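Local coordinates for DUF4442 domain-containing protein (Pseudomonas aeruginosa, PDB 1SH8) that is of unknown function but is probably a thioesterase of the HotDog superfamily, forming a two-subunit assembly in the crystal, at residues Gly34-Met40 against Asp96-Arg102; Leu57-Glu62 against Met85-Phe89; Arg77-Lys83 against Leu143-His149. All blocks are in the same frame, centred on the assembly; numbering follows the deposited sequence.

Contact 1 (Gly34-Met40 against Asp96-Arg102); sequences GYVRLRM and DIRVEAR
Asp96 and Arg39 open the pairing of strand 97-102 with strand 35-40 through a water: Arg39 NE donates to it, and the water oxygen lies 3.0 Å from Asp96 OD2, to which it donates. Asp96 OD1 takes the backbone N of Gly42. At Ile97 the antiparallel ladder begins, with Met40 N to Ile97 O at 2.7 Å and the return bond from Ile97 N to Met40 O. Arg98 lies alongside Arg37, both side chains pointing the same way with guanidinium planes 69° apart. Arg98 NH1 comes within 3.6 Å of Arg37 NE, and the carboxylate of Glu29, salt-bridged to both and to Arg39, probably offsets the like charges. Val99 turns to the other face, where its CG1 packs 4.1 Å from Leu38 CB against Leu60 of helix 54-62. Glu100 CG sits between backbone N and carbonyl carbon (chi1 58°); with the chain extended beyond it, this carries OE1 to the edge of the Tyr35 ring, where it accepts Tyr35 OH at 2.6 Å from above the carboxylate plane. Tyr35 OH is gripped a second time by Arg37 NH1 at 3.0 Å, in the guanidinium plane. Ala101 returns to the apolar face, its CB 4.2 Å from Val36 CG2. Polar residues on one face and aliphatic ones on the other make this an amphipathic ladder, part of the curved antiparallel sheet of a HotDog domain, whose central helix lies against Leu38, Met40, Ile97 and Val99.

Contact 2 (Leu57-Glu62 against Met85-Phe89); sequences LFTLAE and MTLRF
Phe58 and Met85 meet obliquely where helix 54-62 packs against strand 78-89, the central helix cradled by the curved sheet, the arrangement from which the HotDog fold takes its name. The sulfur of Met85 stands 4.3 Å from the centroid of the Phe58 ring and 38° off its normal, a Met-aromatic contact made chiefly at CE1. Phe58 reaches it because CG lies opposite the backbone N (chi1 179°), which swings the ring toward the strand; this ring also stacks on Phe58 of the second subunit. Met85 runs extended as far as SD and bends only at its last torsion (-48°), laying its methyl across the Glu62 side chain at about a right angle. The carboxylate end of Glu62 has a polar partner beyond the subunit, OE1 bonding to Tyr53 OH of the second subunit. Two residues along the strand, Leu87 forks toward the helix: CD2 comes 3.7 Å from Phe58 CA, near the plane of that ring, while CD1 packs 4.2 Å from Ala61 CB. Farther along, Leu57 and Phe89 cross, with the leucine methyl at the ring's edge rather than over its face. Residues 85-88 also pair with an antiparallel strand of the second subunit, so this packing lies beside the dimer interface. Within the helix-strand packing the closest approach is Met85 CE to Glu62 CG, 3.3 Å.

Contact 3 (Arg77-Lys83 against Leu143-His149); sequences RFYPIVK and LYQLRSH
An antiparallel ladder joins strands 78-89 and 136-148 in the curved sheet of the HotDog domain. Paired backbone bonds link Tyr79 with Arg147 and Ile81 with Gln145, and Lys83 N continues the series to Leu143 O at 2.8 Å. On one face Tyr79 and Arg147 lie side by side. Arg147 CB makes a CH-pi contact over the Tyr79 ring, 4.0 Å from its centroid, and Arg147 NE donates to Tyr79 OH at 3.1 Å, with the oxygen in the guanidinium plane. Arg147 NH1 then grips Gln145 OE1 at 2.6 Å, and a water ties that oxygen to Lys83 NZ. Tyr79 reaches across because its CG sits between backbone N and carbonyl carbon (chi1 67°); its CD2 lies 3.4 Å from His149 CE1, over the imidazole face, with ring planes 36° apart. On the opposite face, with Pro80, Leu146 CD1 packs 3.6 Å from Phe78 CB beside Phe69, and Val82 CB meets Tyr144 CE1 at 3.7 Å. Helices 64-72 and 105-118 cover the Phe78 and Leu146 end of this face, while the second subunit packs on Tyr79 and Ile81 of the other and on Val82, consistent with a HotDog dimer.

Contact 2 is the buried one, an apolar helix-on-strand packing, whereas contacts 1 and 3 are partly buried antiparallel ladders, each with one face of mainly polar side chains, which in contact 3 is partly covered by the second subunit. Contacts 2 and 3 share strand 78-89, and both touch the second subunit; contact 1 does not. The three are joined through helix 54-62: Leu60 packs on Leu38 and Val99 of contact 1, while the carbonyl of Glu62 probably bonds to the hydroxyl of Tyr144 in contact 3. Contacts 1 and 3 do not touch, their nearest atoms being about 8 Å apart. Contact 1 relies on arginines gathered round Glu29, contact 3 on aromatic rings, an arginine and waters.

Contact 1 (Gly34-Met40 against Asp96-Arg102)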
loop_
_atom_site.group_PDB
_atom_site.type_symbol
_atom_site.label_atom_id
_atom_site.label_comp_id
_atom_site.label_asym_id
_atom_site.label_seq_id
_atom_site.Cartn_x
_atom_site.Cartn_y
_atom_site.Cartn_z
ATOM N N GLY A 34 -5.054 14.611 17.725
ATOM C CA GLY A 34 -6.366 14.281 17.198
ATOM C C GLY A 34 -6.709 14.705 15.775
ATOM O O GLY A 34 -7.811 14.429 15.316
ATOM N N TYR A 35 -5.799 15.374 15.074
ATOM C CA TYR A 35 -6.080 15.796 13.703
ATOM C C TYR A 35 -4.835 15.962 12.843
ATOM O O TYR A 35 -3.884 16.638 13.231
ATOM C CB TYR A 35 -6.861 17.117 13.685
ATOM C CG TYR A 35 -7.124 17.622 12.280
ATOM C CD1 TYR A 35 -8.065 16.995 11.455
ATOM C CD2 TYR A 35 -6.392 18.687 11.754
ATOM C CE1 TYR A 35 -8.267 17.416 10.132
ATOM C CE2 TYR A 35 -6.582 19.115 10.435
ATOM C CZ TYR A 35 -7.520 18.477 9.632
ATOM O OH TYR A 35 -7.709 18.903 8.336
ATOM N N VAL A 36 -4.854 15.347 11.663
ATOM C CA VAL A 36 -3.737 15.448 10.733
ATOM C C VAL A 36 -4.261 15.598 9.310
ATOM O O VAL A 36 -5.361 15.133 8.987
ATOM C CB VAL A 36 -2.811 14.188 10.776
ATOM C CG1 VAL A 36 -2.314 13.948 12.198
ATOM C CG2 VAL A 36 -3.550 12.958 10.246
ATOM N N ARG A 37 -3.478 16.270 8.475
ATOM C CA ARG A 37 -3.811 16.446 7.065
ATOM C C ARG A 37 -2.505 16.312 6.297
ATOM O O ARG A 37 -1.551 17.050 6.551
ATOM C CB ARG A 37 -4.444 17.817 6.785
ATOM C CG ARG A 37 -4.844 17.978 5.320
ATOM C CD ARG A 37 -5.742 19.184 5.084
ATOM N NE ARG A 37 -5.047 20.466 5.181
ATOM C CZ ARG A 37 -5.195 21.340 6.173
ATOM N NH1 ARG A 37 -6.010 21.080 7.187
ATOM N NH2 ARG A 37 -4.553 22.500 6.127
ATOM N N LEU A 38 -2.467 15.361 5.369
ATOM C CA LEU A 38 -1.270 15.101 4.577
ATOM C C LEU A 38 -1.530 15.310 3.092
ATOM O O LEU A 38 -2.676 15.257 2.637
ATOM C CB LEU A 38 -0.801 13.657 4.800
ATOM C CG LEU A 38 -0.777 13.121 6.238
ATOM C CD1 LEU A 38 -0.391 11.644 6.202
ATOM C CD2 LEU A 38 0.202 13.918 7.094
ATOM N N ARG A 39 -0.455 15.535 2.343
ATOM C CA ARG A 39 -0.540 15.747 0.902
ATOM C C ARG A 39 0.526 14.935 0.167
ATOM O O ARG A 39 1.695 14.948 0.546
ATOM C CB ARG A 39 -0.349 17.233 0.569
ATOM C CG ARG A 39 -0.457 17.547 -0.929
ATOM C CD ARG A 39 -0.185 19.021 -1.242
ATOM N NE ARG A 39 1.229 19.362 -1.100
ATOM C CZ ARG A 39 1.732 20.127 -0.136
ATOM N NH1 ARG A 39 0.940 20.650 0.792
ATOM N NH2 ARG A 39 3.034 20.371 -0.102
ATOM N N MET A 40 0.125 14.216 -0.874
ATOM C CA MET A 40 1.088 13.454 -1.660
ATOM C C MET A 40 1.197 14.161 -3.008
ATOM O O MET A 40 0.208 14.298 -3.728
ATOM C CB MET A 40 0.630 12.008 -1.870
ATOM C CG MET A 40 1.641 11.139 -2.639
ATOM S SD MET A 40 3.182 10.778 -1.742
ATOM C CE MET A 40 2.608 9.456 -0.687
ATOM N N ASP A 96 -1.964 16.771 -7.146
ATOM C CA ASP A 96 -1.676 16.481 -5.748
ATOM C C ASP A 96 -2.923 15.921 -5.070
ATOM O O ASP A 96 -4.044 16.384 -5.312
ATOM C CB ASP A 96 -1.222 17.746 -5.020
ATOM C CG ASP A 96 0.113 18.265 -5.518
ATOM O OD1 ASP A 96 0.760 17.578 -6.331
ATOM O OD2 ASP A 96 0.518 19.363 -5.082
ATOM N N ILE A 97 -2.716 14.930 -4.208
ATOM C CA ILE A 97 -3.810 14.278 -3.504
ATOM C C ILE A 97 -3.638 14.476 -2.002
ATOM O O ILE A 97 -2.515 14.449 -1.495
ATOM C CB ILE A 97 -3.825 12.765 -3.840
ATOM C CG1 ILE A 97 -3.843 12.570 -5.362
ATOM C CG2 ILE A 97 -5.028 12.092 -3.210
ATOM C CD1 ILE A 97 -5.050 13.188 -6.069
ATOM N N ARG A 98 -4.748 14.672 -1.291
ATOM C CA ARG A 98 -4.696 14.886 0.151
ATOM C C ARG A 98 -5.622 13.967 0.921
ATOM O O ARG A 98 -6.524 13.336 0.363
ATOM C CB ARG A 98 -5.075 16.335 0.510
ATOM C CG ARG A 98 -4.187 17.413 -0.077
ATOM C CD ARG A 98 -4.492 18.766 0.573
ATOM N NE ARG A 98 -5.865 19.215 0.319
ATOM C CZ ARG A 98 -6.413 20.297 0.873
ATOM N NH1 ARG A 98 -5.712 21.045 1.718
ATOM N NH2 ARG A 98 -7.664 20.641 0.576
ATOM N N VAL A 99 -5.393 13.922 2.226
ATOM C CA VAL A 99 -6.205 13.131 3.128
ATOM C C VAL A 99 -6.148 13.782 4.504
ATOM O O VAL A 99 -5.146 14.406 4.870
ATOM C CB VAL A 99 -5.675 11.677 3.252
ATOM C CG1 VAL A 99 -4.305 11.669 3.925
ATOM C CG2 VAL A 99 -6.662 10.823 4.050
ATOM N N GLU A 100 -7.238 13.675 5.251
ATOM C CA GLU A 100 -7.253 14.181 6.612
ATOM C C GLU A 100 -7.879 13.094 7.473
ATOM O O GLU A 100 -8.666 12.277 6.992
ATOM C CB GLU A 100 -7.985 15.530 6.727
ATOM C CG GLU A 100 -9.420 15.603 6.275
ATOM C CD GLU A 100 -9.895 17.057 6.138
ATOM O OE1 GLU A 100 -9.733 17.841 7.096
ATOM O OE2 GLU A 100 -10.431 17.421 5.068
ATOM N N ALA A 101 -7.482 13.049 8.735
ATOM C CA ALA A 101 -7.983 12.035 9.648
ATOM C C ALA A 101 -8.017 12.608 11.050
ATOM O O ALA A 101 -7.228 13.488 11.381
ATOM C CB ALA A 101 -7.075 10.809 9.610
ATOM N N ARG A 102 -8.928 12.107 11.873
ATOM C CA ARG A 102 -9.028 12.604 13.232
ATOM C C ARG A 102 -9.374 11.529 14.258
ATOM O O ARG A 102 -9.853 10.447 13.916
ATOM C CB ARG A 102 -10.063 13.738 13.291
ATOM C CG ARG A 102 -11.473 13.341 12.879
ATOM C CD ARG A 102 -12.401 14.567 12.810
ATOM N NE ARG A 102 -12.092 15.449 11.684
ATOM C CZ ARG A 102 -12.610 16.666 11.510
ATOM N NH1 ARG A 102 -13.468 17.160 12.395
ATOM N NH2 ARG A 102 -12.274 17.391 10.447
HETATM O O HOH W 1 2.853 18.836 -3.314
#

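Contact 2 (Leu57-Glu62 against Met85-Phe89)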
loop_
_atom_site.group_PDB
_atom_site.type_symbol
_atom_site.label_atom_id
_atom_site.label_comp_id
_atom_site.label_asym_id
_atom_site.label_seq_id
_atom_site.Cartn_x
_atom_site.Cartn_y
_atom_site.Cartn_z
ATOM N N LEU A 57 -0.912 6.143 -3.485
ATOM C CA LEU A 57 -2.231 6.357 -2.888
ATOM C C LEU A 57 -2.308 5.590 -1.572
ATOM O O LEU A 57 -2.797 6.109 -0.567
ATOM C CB LEU A 57 -3.332 5.890 -3.845
ATOM C CG LEU A 57 -3.589 6.814 -5.044
ATOM C CD1 LEU A 57 -4.447 6.111 -6.090
ATOM C CD2 LEU A 57 -4.271 8.093 -4.550
ATOM N N PHE A 58 -1.806 4.359 -1.570
ATOM C CA PHE A 58 -1.831 3.552 -0.350
ATOM C C PHE A 58 -1.036 4.221 0.765
ATOM O O PHE A 58 -1.484 4.296 1.908
ATOM C CB PHE A 58 -1.239 2.163 -0.594
ATOM C CG PHE A 58 -1.209 1.302 0.643
ATOM C CD1 PHE A 58 -2.288 0.481 0.970
ATOM C CD2 PHE A 58 -0.115 1.344 1.505
ATOM C CE1 PHE A 58 -2.272 -0.289 2.147
ATOM C CE2 PHE A 58 -0.091 0.584 2.680
ATOM C CZ PHE A 58 -1.171 -0.233 2.999
ATOM N N THR A 59 0.160 4.696 0.431
ATOM C CA THR A 59 1.011 5.336 1.420
ATOM C C THR A 59 0.322 6.558 2.024
ATOM O O THR A 59 0.348 6.756 3.241
ATOM C CB THR A 59 2.366 5.722 0.793
ATOM O OG1 THR A 59 3.032 4.529 0.359
ATOM C CG2 THR A 59 3.252 6.429 1.805
ATOM N N LEU A 60 -0.312 7.366 1.179
ATOM C CA LEU A 60 -1.015 8.552 1.659
ATOM C C LEU A 60 -2.164 8.175 2.593
ATOM O O LEU A 60 -2.365 8.807 3.627
ATOM C CB LEU A 60 -1.575 9.353 0.480
ATOM C CG LEU A 60 -2.406 10.580 0.877
ATOM C CD1 LEU A 60 -1.525 11.563 1.644
ATOM C CD2 LEU A 60 -2.986 11.235 -0.365
ATOM N N ALA A 61 -2.914 7.140 2.217
ATOM C CA ALA A 61 -4.059 6.689 3.007
ATOM C C ALA A 61 -3.674 5.975 4.299
ATOM O O ALA A 61 -4.400 6.036 5.288
ATOM C CB ALA A 61 -4.937 5.771 2.159
ATOM N N GLU A 62 -2.524 5.308 4.289
ATOM C CA GLU A 62 -2.053 4.542 5.441
ATOM C C GLU A 62 -1.340 5.355 6.531
ATOM O O GLU A 62 -1.524 5.103 7.730
ATOM C CB GLU A 62 -1.116 3.428 4.941
ATOM C CG GLU A 62 -0.707 2.360 5.961
ATOM C CD GLU A 62 0.327 2.822 6.988
ATOM O OE1 GLU A 62 1.199 3.660 6.661
ATOM O OE2 GLU A 62 0.277 2.315 8.132
ATOM N N MET A 85 -5.928 -3.349 6.023
ATOM C CA MET A 85 -6.412 -2.157 5.357
ATOM C C MET A 85 -6.968 -2.474 3.983
ATOM O O MET A 85 -6.423 -3.304 3.251
ATOM C CB MET A 85 -5.264 -1.149 5.236
ATOM C CG MET A 85 -5.618 0.183 4.580
ATOM S SD MET A 85 -4.254 1.402 4.692
ATOM C CE MET A 85 -3.835 1.313 6.309
ATOM N N THR A 86 -8.071 -1.809 3.658
ATOM C CA THR A 86 -8.724 -1.946 2.371
ATOM C C THR A 86 -8.646 -0.579 1.709
ATOM O O THR A 86 -8.920 0.436 2.354
ATOM C CB THR A 86 -10.205 -2.339 2.536
ATOM O OG1 THR A 86 -10.285 -3.658 3.091
ATOM C CG2 THR A 86 -10.927 -2.305 1.186
ATOM N N LEU A 87 -8.249 -0.555 0.439
ATOM C CA LEU A 87 -8.148 0.691 -0.325
ATOM C C LEU A 87 -9.001 0.532 -1.579
ATOM O O LEU A 87 -8.754 -0.360 -2.385
ATOM C CB LEU A 87 -6.692 0.969 -0.718
ATOM C CG LEU A 87 -6.428 2.253 -1.518
ATOM C CD1 LEU A 87 -6.874 3.478 -0.718
ATOM C CD2 LEU A 87 -4.944 2.353 -1.857
ATOM N N ARG A 88 -10.013 1.382 -1.731
ATOM C CA ARG A 88 -10.908 1.313 -2.883
ATOM C C ARG A 88 -10.609 2.463 -3.838
ATOM O O ARG A 88 -10.610 3.627 -3.444
ATOM C CB ARG A 88 -12.368 1.380 -2.414
ATOM C CG ARG A 88 -12.722 0.379 -1.312
ATOM C CD ARG A 88 -14.176 0.526 -0.864
ATOM N NE ARG A 88 -14.396 0.002 0.486
ATOM C CZ ARG A 88 -14.544 -1.285 0.792
ATOM N NH1 ARG A 88 -14.508 -2.215 -0.153
ATOM N NH2 ARG A 88 -14.717 -1.645 2.058
ATOM N N PHE A 89 -10.351 2.131 -5.097
ATOM C CA PHE A 89 -10.022 3.132 -6.104
ATOM C C PHE A 89 -11.287 3.591 -6.820
ATOM O O PHE A 89 -12.009 2.778 -7.407
ATOM C CB PHE A 89 -9.013 2.529 -7.085
ATOM C CG PHE A 89 -7.768 2.000 -6.413
ATOM C CD1 PHE A 89 -6.759 2.870 -6.000
ATOM C CD2 PHE A 89 -7.623 0.636 -6.155
ATOM C CE1 PHE A 89 -5.620 2.387 -5.339
ATOM C CE2 PHE A 89 -6.488 0.142 -5.492
ATOM C CZ PHE A 89 -5.485 1.024 -5.085
#

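Contact 3 (Arg77-Lys83 against Leu143-His149)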
loop_
_atom_site.group_PDB
_atom_site.type_symbol
_atom_site.label_atom_id
_atom_site.label_comp_id
_atom_site.label_asym_id
_atom_site.label_seq_id
_atom_site.Cartn_x
_atom_site.Cartn_y
_atom_site.Cartn_z
ATOM N N ARG A 77 6.665 5.614 24.579
ATOM C CA ARG A 77 6.044 4.570 25.392
ATOM C C ARG A 77 5.296 3.547 24.530
ATOM O O ARG A 77 5.284 2.350 24.831
ATOM C CB ARG A 77 5.067 5.197 26.388
ATOM C CG ARG A 77 4.384 4.179 27.280
ATOM C CD ARG A 77 3.316 4.811 28.157
ATOM N NE ARG A 77 2.698 3.823 29.043
ATOM C CZ ARG A 77 1.566 4.020 29.715
ATOM N NH1 ARG A 77 0.916 5.174 29.608
ATOM N NH2 ARG A 77 1.079 3.060 30.494
ATOM N N PHE A 78 4.678 4.034 23.457
ATOM C CA PHE A 78 3.905 3.196 22.541
ATOM C C PHE A 78 4.432 3.294 21.116
ATOM O O PHE A 78 5.247 4.152 20.792
ATOM C CB PHE A 78 2.440 3.652 22.503
ATOM C CG PHE A 78 1.761 3.662 23.839
ATOM C CD1 PHE A 78 1.479 2.471 24.504
ATOM C CD2 PHE A 78 1.386 4.866 24.426
ATOM C CE1 PHE A 78 0.833 2.480 25.732
ATOM C CE2 PHE A 78 0.737 4.887 25.662
ATOM C CZ PHE A 78 0.461 3.692 26.313
ATOM N N TYR A 79 3.944 2.399 20.265
ATOM C CA TYR A 79 4.282 2.421 18.851
ATOM C C TYR A 79 3.052 1.884 18.144
ATOM O O TYR A 79 2.301 1.082 18.708
ATOM C CB TYR A 79 5.517 1.568 18.542
ATOM C CG TYR A 79 5.342 0.085 18.740
ATOM C CD1 TYR A 79 4.942 -0.740 17.689
ATOM C CD2 TYR A 79 5.607 -0.500 19.975
ATOM C CE1 TYR A 79 4.821 -2.118 17.866
ATOM C CE2 TYR A 79 5.488 -1.867 20.164
ATOM C CZ TYR A 79 5.096 -2.673 19.107
ATOM O OH TYR A 79 4.997 -4.034 19.303
ATOM N N PRO A 80 2.800 2.359 16.918
ATOM C CA PRO A 80 1.632 1.886 16.176
ATOM C C PRO A 80 2.006 0.852 15.120
ATOM O O PRO A 80 3.145 0.803 14.660
ATOM C CB PRO A 80 1.112 3.164 15.540
ATOM C CG PRO A 80 2.407 3.855 15.136
ATOM C CD PRO A 80 3.334 3.606 16.329
ATOM N N ILE A 81 1.046 0.013 14.758
ATOM C CA ILE A 81 1.245 -0.953 13.687
ATOM C C ILE A 81 -0.083 -1.037 12.955
ATOM O O ILE A 81 -1.146 -0.873 13.561
ATOM C CB ILE A 81 1.609 -2.377 14.180
ATOM C CG1 ILE A 81 0.552 -2.886 15.154
ATOM C CG2 ILE A 81 2.989 -2.384 14.795
ATOM C CD1 ILE A 81 0.734 -4.343 15.515
ATOM N N VAL A 82 -0.029 -1.257 11.652
ATOM C CA VAL A 82 -1.256 -1.393 10.892
ATOM C C VAL A 82 -1.523 -2.898 10.803
ATOM O O VAL A 82 -0.614 -3.675 10.508
ATOM C CB VAL A 82 -1.130 -0.737 9.486
ATOM C CG1 VAL A 82 0.054 -1.313 8.723
ATOM C CG2 VAL A 82 -2.429 -0.924 8.714
ATOM N N LYS A 83 -2.756 -3.309 11.098
ATOM C CA LYS A 83 -3.119 -4.728 11.073
ATOM C C LYS A 83 -3.706 -5.161 9.736
ATOM O O LYS A 83 -3.357 -6.214 9.205
ATOM C CB LYS A 83 -4.125 -5.038 12.185
ATOM C CG LYS A 83 -3.636 -4.737 13.596
ATOM C CD LYS A 83 -2.293 -5.391 13.885
ATOM C CE LYS A 83 -2.359 -6.907 13.755
ATOM N NZ LYS A 83 -1.032 -7.540 14.024
ATOM N N LEU A 143 -7.323 -0.806 10.128
ATOM C CA LEU A 143 -7.291 -1.156 11.544
ATOM C C LEU A 143 -5.852 -1.061 12.023
ATOM O O LEU A 143 -4.958 -1.694 11.457
ATOM C CB LEU A 143 -7.800 -2.584 11.767
ATOM C CG LEU A 143 -7.819 -3.096 13.213
ATOM C CD1 LEU A 143 -8.790 -2.274 14.059
ATOM C CD2 LEU A 143 -8.220 -4.560 13.226
ATOM N N TYR A 144 -5.642 -0.263 13.064
ATOM C CA TYR A 144 -4.326 -0.064 13.656
ATOM C C TYR A 144 -4.352 -0.541 15.090
ATOM O O TYR A 144 -5.410 -0.669 15.706
ATOM C CB TYR A 144 -3.956 1.422 13.672
ATOM C CG TYR A 144 -3.839 2.042 12.311
ATOM C CD1 TYR A 144 -2.623 2.033 11.621
ATOM C CD2 TYR A 144 -4.953 2.616 11.691
ATOM C CE1 TYR A 144 -2.520 2.583 10.337
ATOM C CE2 TYR A 144 -4.860 3.167 10.410
ATOM C CZ TYR A 144 -3.641 3.143 9.743
ATOM O OH TYR A 144 -3.552 3.663 8.473
ATOM N N GLN A 145 -3.167 -0.777 15.626
ATOM C CA GLN A 145 -3.042 -1.192 17.002
ATOM C C GLN A 145 -2.008 -0.274 17.645
ATOM O O GLN A 145 -0.961 -0.008 17.051
ATOM C CB GLN A 145 -2.559 -2.639 17.060
ATOM C CG GLN A 145 -3.193 -3.468 18.148
ATOM C CD GLN A 145 -2.715 -4.900 18.110
ATOM O OE1 GLN A 145 -1.552 -5.180 18.382
ATOM N NE2 GLN A 145 -3.609 -5.814 17.757
ATOM N N LEU A 146 -2.329 0.247 18.826
ATOM C CA LEU A 146 -1.398 1.083 19.584
ATOM C C LEU A 146 -0.825 0.069 20.577
ATOM O O LEU A 146 -1.574 -0.540 21.344
ATOM C CB LEU A 146 -2.140 2.195 20.336
ATOM C CG LEU A 146 -1.273 3.149 21.166
ATOM C CD1 LEU A 146 -0.353 3.950 20.244
ATOM C CD2 LEU A 146 -2.166 4.086 21.971
ATOM N N ARG A 147 0.488 -0.129 20.556
ATOM C CA ARG A 147 1.097 -1.116 21.440
ATOM C C ARG A 147 2.179 -0.541 22.325
ATOM O O ARG A 147 2.889 0.379 21.934
ATOM C CB ARG A 147 1.706 -2.252 20.613
ATOM C CG ARG A 147 0.722 -2.954 19.684
ATOM C CD ARG A 147 1.425 -4.014 18.854
ATOM N NE ARG A 147 2.058 -5.040 19.681
ATOM C CZ ARG A 147 1.407 -6.025 20.297
ATOM N NH1 ARG A 147 0.090 -6.136 20.187
ATOM N NH2 ARG A 147 2.079 -6.906 21.026
ATOM N N SER A 148 2.307 -1.088 23.526
ATOM C CA SER A 148 3.354 -0.633 24.421
ATOM C C SER A 148 4.564 -1.515 24.143
ATOM O O SER A 148 4.429 -2.650 23.683
ATOM C CB SER A 148 2.922 -0.770 25.885
ATOM O OG SER A 148 2.646 -2.119 26.211
ATOM N N HIS A 149 5.753 -0.985 24.388
ATOM C CA HIS A 149 6.961 -1.763 24.172
ATOM C C HIS A 149 7.067 -2.798 25.286
ATOM O O HIS A 149 6.819 -2.494 26.452
ATOM C CB HIS A 149 8.186 -0.846 24.187
ATOM C CG HIS A 149 8.298 0.028 22.977
ATOM N ND1 HIS A 149 8.736 -0.443 21.758
ATOM C CD2 HIS A 149 8.025 1.342 22.798
ATOM C CE1 HIS A 149 8.729 0.545 20.879
ATOM N NE2 HIS A 149 8.303 1.639 21.486
HETATM O O HOH W 2 6.251 1.138 26.876
HETATM O O HOH W 3 7.852 3.955 19.960
HETATM O O HOH W 4 5.090 -5.060 22.024
HETATM O O HOH W 5 -0.174 -7.247 16.694
#